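Local atomic coordinates of uncharacterized conserved (Bdellovibrio bacteriovorus, PDB entry 7O21), a protein that is probably an L,D-carboxypeptidase of the YkuD family that edits peptidoglycan and so helps to generate the curved shape of this predatory bacterium. Residues T67-D72 with I159-D164; V142-G147 with C151-N156. One frame throughout, in Å; residues are numbered along the deposited sequence.

Contact 1. Residues T67-D72 with I159-D164; sequences TEYPAD and IKKLAD
Tyr69 reaches from a strand of the YkuD-type catalytic domain to the helix at 156-163, where its ring meets Lys161 and Leu162. The contact is a small worked example of strand-to-helix packing in which a single aromatic side chain spans from the buried interior to solvent. Its tight part lies on the inner side. Here the ring flank made by CD2 and CE2 of Tyr69 rests against a methyl of Leu162, with CE2 4.0 Å from Leu162 CD2, and the two side chains run past each other in opposite directions. Leu162 is buried, and it also packs on Leu53 and Val55 of strand 52-59, so the tyrosine ring adds to the apolar packing between this helix and the sheet.

The outer side is built differently. Lys161 extends its chain fully beyond CG and crosses the phenol end of the ring at a slant, with its CD 3.3 Å from Tyr69 OH and 3.7 Å from Tyr69 CZ. The aliphatic part of the lysine thus does the touching, while its ammonium group continues past the ring. With chi1 of Tyr69 at -55°, CG sits opposite the carbonyl carbon, and the ring is carried off the strand toward the helix. No direct hydrogen bond joins the segments; a water bridges them instead, lying in the plane of the tyrosine ring at its edge. That water is 2.9 Å from Tyr69 OH and accepts a hydrogen bond from Lys161 NZ at 3.0 Å.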
ATOM      1  N   THR A  67      -5.848  16.465  24.279  1.00 20.59           N
ATOM      2  CA  THR A  67      -5.785  15.451  25.325  1.00 19.44           C
ATOM      3  C   THR A  67      -4.418  14.774  25.297  1.00 19.33           C
ATOM      4  O   THR A  67      -3.617  14.979  24.379  1.00 17.00           O
ATOM      5  CB  THR A  67      -6.923  14.437  25.176  1.00 25.42           C
ATOM      6  OG1 THR A  67      -7.056  13.683  26.393  1.00 31.10           O
ATOM      7  CG2 THR A  67      -6.648  13.494  24.017  1.00 23.84           C
ATOM      8  N   GLU A  68      -4.151  13.976  26.334  1.00 18.24           N
ATOM      9  CA  GLU A  68      -2.860  13.335  26.516  1.00 21.55           C
ATOM     10  C   GLU A  68      -3.036  12.140  27.446  1.00 20.44           C
ATOM     11  O   GLU A  68      -3.785  12.215  28.428  1.00 20.46           O
ATOM     12  CB  GLU A  68      -1.866  14.324  27.138  1.00 20.45           C
ATOM     13  CG  GLU A  68      -0.458  13.795  27.288  1.00 19.86           C
ATOM     14  CD  GLU A  68       0.535  14.901  27.578  1.00 31.88           C
ATOM     15  OE1 GLU A  68       0.629  15.848  26.766  1.00 44.06           O
ATOM     16  OE2 GLU A  68       1.209  14.832  28.617  1.00 38.84           O
ATOM     17  N   TYR A  69      -2.351  11.046  27.137  1.00 16.06           N
ATOM     18  CA  TYR A  69      -2.465   9.820  27.908  1.00 16.76           C
ATOM     19  C   TYR A  69      -1.091   9.161  28.018  1.00 18.43           C
ATOM     20  O   TYR A  69      -0.214   9.419  27.198  1.00 16.53           O
ATOM     21  CB  TYR A  69      -3.397   8.835  27.198  1.00 18.56           C
ATOM     22  CG  TYR A  69      -4.764   9.404  26.884  1.00 18.92           C
ATOM     23  CD1 TYR A  69      -5.679   9.622  27.897  1.00 21.60           C
ATOM     24  CD2 TYR A  69      -5.138   9.711  25.582  1.00 22.30           C
ATOM     25  CE1 TYR A  69      -6.929  10.136  27.637  1.00 24.76           C
ATOM     26  CE2 TYR A  69      -6.399  10.230  25.308  1.00 22.94           C
ATOM     27  CZ  TYR A  69      -7.285  10.436  26.344  1.00 25.08           C
ATOM     28  OH  TYR A  69      -8.538  10.950  26.110  1.00 37.20           O
ATOM     29  N   PRO A  70      -0.907   8.297  29.013  1.00 16.52           N
ATOM     30  CA  PRO A  70       0.314   7.483  29.031  1.00 16.92           C
ATOM     31  C   PRO A  70       0.379   6.547  27.831  1.00 14.71           C
ATOM     32  O   PRO A  70      -0.642   6.079  27.317  1.00 17.41           O
ATOM     33  CB  PRO A  70       0.192   6.688  30.338  1.00 18.56           C
ATOM     34  CG  PRO A  70      -0.876   7.411  31.148  1.00 19.34           C
ATOM     35  CD  PRO A  70      -1.804   8.002  30.141  1.00 17.45           C
ATOM     36  N   ALA A  71       1.608   6.280  27.392  1.00 16.53           N
ATOM     37  CA  ALA A  71       1.856   5.335  26.315  1.00 15.86           C
ATOM     38  C   ALA A  71       3.288   4.844  26.441  1.00 16.43           C
ATOM     39  O   ALA A  71       4.124   5.481  27.086  1.00 19.63           O
ATOM     40  CB  ALA A  71       1.677   6.022  24.959  1.00 16.31           C
ATOM     41  N   ASP A  72       3.567   3.696  25.832  1.00 16.91           N
ATOM     42  CA  ASP A  72       4.932   3.191  25.805  1.00 16.30           C
ATOM     43  C   ASP A  72       5.136   2.433  24.506  1.00 15.98           C
ATOM     44  O   ASP A  72       4.209   2.271  23.709  1.00 18.12           O
ATOM     45  CB  ASP A  72       5.223   2.312  27.029  1.00 18.77           C
ATOM     46  CG  ASP A  72       6.655   2.461  27.546  1.00 20.66           C
ATOM     47  OD1 ASP A  72       7.570   2.786  26.757  1.00 20.54           O
ATOM     48  OD2 ASP A  72       6.859   2.224  28.755  1.00 23.23           O
ATOM     49  N   ILE A 159      -7.305   3.367  24.232  1.00 16.81           N
ATOM     50  CA  ILE A 159      -7.433   3.093  22.799  1.00 17.60           C
ATOM     51  C   ILE A 159      -8.861   3.341  22.340  1.00 18.96           C
ATOM     52  O   ILE A 159      -9.092   3.779  21.202  1.00 17.98           O
ATOM     53  CB  ILE A 159      -6.906   1.692  22.405  1.00 15.49           C
ATOM     54  CG1 ILE A 159      -6.639   1.622  20.895  1.00 18.42           C
ATOM     55  CG2 ILE A 159      -7.909   0.601  22.797  1.00 16.77           C
ATOM     56  CD1 ILE A 159      -5.379   2.343  20.440  1.00 20.49           C
ATOM     57  N   LYS A 160      -9.837   3.095  23.226  1.00 18.09           N
ATOM     58  CA  LYS A 160     -11.229   3.362  22.883  1.00 20.35           C
ATOM     59  C   LYS A 160     -11.504   4.860  22.762  1.00 18.59           C
ATOM     60  O   LYS A 160     -12.295   5.278  21.911  1.00 22.78           O
ATOM     61  CB  LYS A 160     -12.156   2.704  23.903  1.00 20.61           C
ATOM     62  CG  LYS A 160     -12.060   1.194  23.909  1.00 21.22           C
ATOM     63  CD  LYS A 160     -12.850   0.562  25.049  1.00 24.50           C
ATOM     64  CE  LYS A 160     -12.592  -0.935  25.090  1.00 26.08           C
ATOM     65  NZ  LYS A 160     -13.152  -1.587  26.313  1.00 27.70           N
ATOM     66  N   LYS A 161     -10.878   5.683  23.607  1.00 19.26           N
ATOM     67  CA  LYS A 161     -11.001   7.128  23.439  1.00 22.28           C
ATOM     68  C   LYS A 161     -10.350   7.587  22.139  1.00 19.20           C
ATOM     69  O   LYS A 161     -10.907   8.428  21.419  1.00 21.95           O
ATOM     70  CB  LYS A 161     -10.358   7.848  24.622  1.00 21.34           C
ATOM     71  CG  LYS A 161     -11.026   7.612  25.976  1.00 28.50           C
ATOM     72  CD  LYS A 161     -10.209   8.247  27.103  1.00 31.25           C
ATOM     73  CE  LYS A 161     -10.851   8.024  28.463  1.00 41.45           C
ATOM     74  NZ  LYS A 161      -9.951   8.463  29.573  1.00 45.51           N
ATOM     75  N   LEU A 162      -9.166   7.061  21.824  1.00 18.12           N
ATOM     76  CA  LEU A 162      -8.462   7.524  20.631  1.00 15.78           C
ATOM     77  C   LEU A 162      -9.222   7.179  19.360  1.00 17.85           C
ATOM     78  O   LEU A 162      -9.110   7.892  18.354  1.00 18.00           O
ATOM     79  CB  LEU A 162      -7.064   6.922  20.580  1.00 15.81           C
ATOM     80  CG  LEU A 162      -6.114   7.382  21.686  1.00 17.23           C
ATOM     81  CD1 LEU A 162      -4.790   6.632  21.579  1.00 17.72           C
ATOM     82  CD2 LEU A 162      -5.885   8.887  21.594  1.00 19.50           C
ATOM     83  N   ALA A 163      -9.990   6.092  19.378  1.00 18.82           N
ATOM     84  CA  ALA A 163     -10.731   5.695  18.190  1.00 17.74           C
ATOM     85  C   ALA A 163     -11.634   6.816  17.700  1.00 24.14           C
ATOM     86  O   ALA A 163     -11.868   6.941  16.491  1.00 23.02           O
ATOM     87  CB  ALA A 163     -11.535   4.418  18.464  1.00 20.27           C
ATOM     88  N   ASP A 164     -12.118   7.660  18.616  1.00 23.17           N
ATOM     89  CA  ASP A 164     -12.981   8.777  18.242  1.00 27.58           C
ATOM     90  C   ASP A 164     -12.253   9.836  17.427  1.00 25.86           C
ATOM     91  O   ASP A 164     -12.907  10.626  16.736  1.00 28.89           O
ATOM     92  CB  ASP A 164     -13.596   9.414  19.492  1.00 30.96           C
ATOM     93  CG  ASP A 164     -14.587   8.498  20.187  1.00 38.28           C
ATOM     94  OD1 ASP A 164     -15.126   7.583  19.524  1.00 43.66           O
ATOM     95  OD2 ASP A 164     -14.819   8.689  21.400  1.00 49.41           O
TER
HETATM   96  O   HOH W   1     -10.011  11.275  28.549  1.00 35.72           O

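Contact 2. Residues V142-G147 with C151-N156; sequences VPLTRG and CVVVRN
Leu144 and Arg155 pack against each other across a short loop closure of the YkuD-type catalytic domain, where the loop after strand 134-136 makes a short 3-10 segment and comes back as strand 152-153. This strand starts next to Cys151, the predicted nucleophile, and the contact illustrates how a loop can be fastened over a strand that leaves an active site.

The van der Waals packing centres on Leu144. Its CD2 makes an apolar contact with Val153 CG1 at 3.8 Å, while CD1 approaches the carbonyl oxygen of Val153. The backbone of the loop also meets the valine: Leu144 O is 3.4 Å from Val153 CB, and Gly147, which has no side chain, offers its CA to Val153 CG2 at 4.1 Å. Val153 also packs on His136, the predicted proton donor/acceptor, and so joins the loop to the active-site strand.

Leu144 also lies against the guanidinium of Arg155. Its CD2 sits over the centre of that group, 3.6 Å above the plane, leaving the group's edge to do the polar work. A bend at chi2 (-68°) turns the arginine chain back toward the loop.

Hydrogen bonding is concentrated on one acceptor. Both terminal nitrogens of Arg155 grip Val142 O end-on, and the oxygen lies almost in the guanidinium plane. Arg155 NH2 lies 3.0 Å from Val142 O, nearly in line with the C=O bond (C=O...N angle 168°), whereas NH1 of Arg155 reaches Val142 O at 2.9 Å from a direction tilted 29° out of the carbonyl plane.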
ATOM      1  N   VAL A 142      -0.945  -6.444  32.332  1.00 23.43           N
ATOM      2  CA  VAL A 142       0.469  -6.520  31.901  1.00 29.90           C
ATOM      3  C   VAL A 142       1.028  -5.144  31.535  1.00 28.70           C
ATOM      4  O   VAL A 142       0.312  -4.269  31.200  1.00 25.63           O
ATOM      5  CB  VAL A 142       0.632  -7.526  30.762  1.00 31.18           C
ATOM      6  CG1 VAL A 142       0.043  -8.879  31.105  1.00 35.02           C
ATOM      7  CG2 VAL A 142      -0.014  -7.011  29.509  1.00 23.63           C
ATOM      8  N   PRO A 143       2.351  -4.993  31.559  1.00 28.00           N
ATOM      9  CA  PRO A 143       2.962  -3.745  31.212  1.00 24.26           C
ATOM     10  C   PRO A 143       2.775  -3.436  29.723  1.00 19.58           C
ATOM     11  O   PRO A 143       2.724  -4.282  28.955  1.00 24.69           O
ATOM     12  CB  PRO A 143       4.463  -3.978  31.429  1.00 25.42           C
ATOM     13  CG  PRO A 143       4.593  -5.324  32.052  1.00 35.51           C
ATOM     14  CD  PRO A 143       3.286  -6.046  31.863  1.00 34.53           C
ATOM     15  N   LEU A 144       2.712  -2.155  29.426  1.00 21.34           N
ATOM     16  CA  LEU A 144       2.624  -1.708  28.036  1.00 20.16           C
ATOM     17  C   LEU A 144       3.791  -2.222  27.196  1.00 19.48           C
ATOM     18  O   LEU A 144       3.626  -2.479  25.997  1.00 19.63           O
ATOM     19  CB  LEU A 144       2.549  -0.183  28.004  1.00 21.74           C
ATOM     20  CG  LEU A 144       1.330   0.463  28.665  1.00 19.41           C
ATOM     21  CD1 LEU A 144       1.397   1.972  28.494  1.00 20.03           C
ATOM     22  CD2 LEU A 144       0.031  -0.094  28.071  1.00 17.61           C
ATOM     23  N   THR A 145       4.967  -2.398  27.805  1.00 21.41           N
ATOM     24  CA  THR A 145       6.157  -2.829  27.082  1.00 19.50           C
ATOM     25  C   THR A 145       6.113  -4.300  26.688  1.00 18.38           C
ATOM     26  O   THR A 145       7.024  -4.761  25.988  1.00 24.81           O
ATOM     27  CB  THR A 145       7.404  -2.543  27.919  1.00 21.37           C
ATOM     28  OG1 THR A 145       7.162  -2.945  29.271  1.00 23.54           O
ATOM     29  CG2 THR A 145       7.711  -1.056  27.913  1.00 25.18           C
ATOM     30  N   ARG A 146       5.085  -5.042  27.097  1.00 20.75           N
ATOM     31  CA  ARG A 146       4.956  -6.390  26.558  1.00 23.84           C
ATOM     32  C   ARG A 146       4.596  -6.410  25.075  1.00 26.86           C
ATOM     33  O   ARG A 146       4.676  -7.473  24.453  1.00 28.24           O
ATOM     34  CB  ARG A 146       3.972  -7.218  27.377  1.00 29.30           C
ATOM     35  CG  ARG A 146       4.131  -8.706  27.133  1.00 38.53           C
ATOM     36  CD  ARG A 146       3.315  -9.523  28.111  1.00 39.16           C
ATOM     37  NE  ARG A 146       3.846  -9.487  29.471  1.00 43.18           N
ATOM     38  CZ  ARG A 146       3.426 -10.293  30.441  1.00 32.70           C
ATOM     39  NH1 ARG A 146       2.480 -11.182  30.181  1.00 33.69           N
ATOM     40  NH2 ARG A 146       3.942 -10.215  31.659  1.00 30.19           N
ATOM     41  N   GLY A 147       4.225  -5.274  24.493  1.00 23.36           N
ATOM     42  CA  GLY A 147       3.949  -5.224  23.065  1.00 21.04           C
ATOM     43  C   GLY A 147       5.154  -5.619  22.232  1.00 21.77           C
ATOM     44  O   GLY A 147       6.300  -5.637  22.681  1.00 28.62           O
ATOM     45  N   CYS A 151       5.924  -1.182  18.506  1.00 19.58           N
ATOM     46  CA  CYS A 151       4.522  -0.792  18.507  1.00 20.79           C
ATOM     47  C   CYS A 151       4.268   0.245  19.587  1.00 17.40           C
ATOM     48  O   CYS A 151       4.920   0.254  20.632  1.00 18.63           O
ATOM     49  CB  CYS A 151       3.653  -2.005  18.778  1.00 17.56           C
ATOM     50  SG  CYS A 151       3.453  -3.012  17.276  1.00 23.05           S
ATOM     51  N   VAL A 152       3.298   1.112  19.337  1.00 17.76           N
ATOM     52  CA  VAL A 152       2.840   2.064  20.348  1.00 16.14           C
ATOM     53  C   VAL A 152       1.703   1.417  21.126  1.00 15.53           C
ATOM     54  O   VAL A 152       0.696   1.008  20.537  1.00 17.01           O
ATOM     55  CB  VAL A 152       2.375   3.374  19.702  1.00 15.66           C
ATOM     56  CG1 VAL A 152       1.918   4.361  20.783  1.00 18.64           C
ATOM     57  CG2 VAL A 152       3.475   3.964  18.816  1.00 18.80           C
ATOM     58  N   VAL A 153       1.863   1.297  22.441  1.00 15.47           N
ATOM     59  CA  VAL A 153       0.911   0.568  23.270  1.00 14.70           C
ATOM     60  C   VAL A 153       0.320   1.512  24.307  1.00 16.61           C
ATOM     61  O   VAL A 153       1.050   2.277  24.956  1.00 16.51           O
ATOM     62  CB  VAL A 153       1.585  -0.631  23.956  1.00 15.36           C
ATOM     63  CG1 VAL A 153       0.540  -1.539  24.644  1.00 17.10           C
ATOM     64  CG2 VAL A 153       2.436  -1.413  22.960  1.00 18.47           C
ATOM     65  N   VAL A 154      -0.999   1.434  24.467  1.00 15.70           N
ATOM     66  CA  VAL A 154      -1.759   2.206  25.433  1.00 16.28           C
ATOM     67  C   VAL A 154      -2.720   1.267  26.153  1.00 16.83           C
ATOM     68  O   VAL A 154      -2.921   0.111  25.768  1.00 16.52           O
ATOM     69  CB  VAL A 154      -2.537   3.361  24.768  1.00 17.23           C
ATOM     70  CG1 VAL A 154      -1.575   4.345  24.104  1.00 16.54           C
ATOM     71  CG2 VAL A 154      -3.517   2.823  23.733  1.00 15.64           C
ATOM     72  N   ARG A 155      -3.364   1.790  27.161  1.00 16.46           N
ATOM     73  CA  ARG A 155      -4.366   1.012  27.918  1.00 15.36           C
ATOM     74  C   ARG A 155      -5.664   0.871  27.106  1.00 16.51           C
ATOM     75  O   ARG A 155      -5.905   1.618  26.209  1.00 16.07           O
ATOM     76  CB  ARG A 155      -4.574   1.654  29.293  1.00 17.85           C
ATOM     77  CG  ARG A 155      -3.370   1.567  30.211  1.00 17.62           C
ATOM     78  CD  ARG A 155      -3.109   0.137  30.622  1.00 21.08           C
ATOM     79  NE  ARG A 155      -1.807  -0.078  31.197  1.00 19.69           N
ATOM     80  CZ  ARG A 155      -1.271  -1.268  31.267  1.00 23.70           C
ATOM     81  NH1 ARG A 155      -0.075  -1.440  31.770  1.00 26.68           N
ATOM     82  NH2 ARG A 155      -1.906  -2.301  30.785  1.00 19.31           N
ATOM     83  N   ASN A 156      -6.478  -0.093  27.485  1.00 16.02           N
ATOM     84  CA  ASN A 156      -7.748  -0.380  26.772  1.00 15.28           C
ATOM     85  C   ASN A 156      -8.689   0.830  26.802  1.00 18.07           C
ATOM     86  O   ASN A 156      -9.314   1.079  25.844  1.00 18.30           O
ATOM     87  CB  ASN A 156      -8.448  -1.589  27.396  1.00 18.28           C
ATOM     88  CG  ASN A 156      -7.761  -2.876  27.037  1.00 22.73           C
ATOM     89  OD1 ASN A 156      -7.532  -3.116  25.876  1.00 19.95           O
ATOM     90  ND2 ASN A 156      -7.428  -3.672  28.029  1.00 21.06           N
TER

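Overall arrangement
From the N terminus, the first segment met is 67-72, on strand 62-73, which meets its partner only at helix 156-163, so contact 1 closes a long loop. Within that loop lies contact 2, a short closure in which 142-147 folds back on 151-156 across only three intervening residues; the two are nested and do not cross. Strand 152-153 then leads directly into the helix of contact 1. The sheet joins them as well, because strands 62-73 and 152-153 are neighbours: Asp72 O probably accepts a hydrogen bond from Val153 N, and Ala71 packs on Val154. Together they tie the sheet to the helix and to the loop before the predicted nucleophile, Cys151.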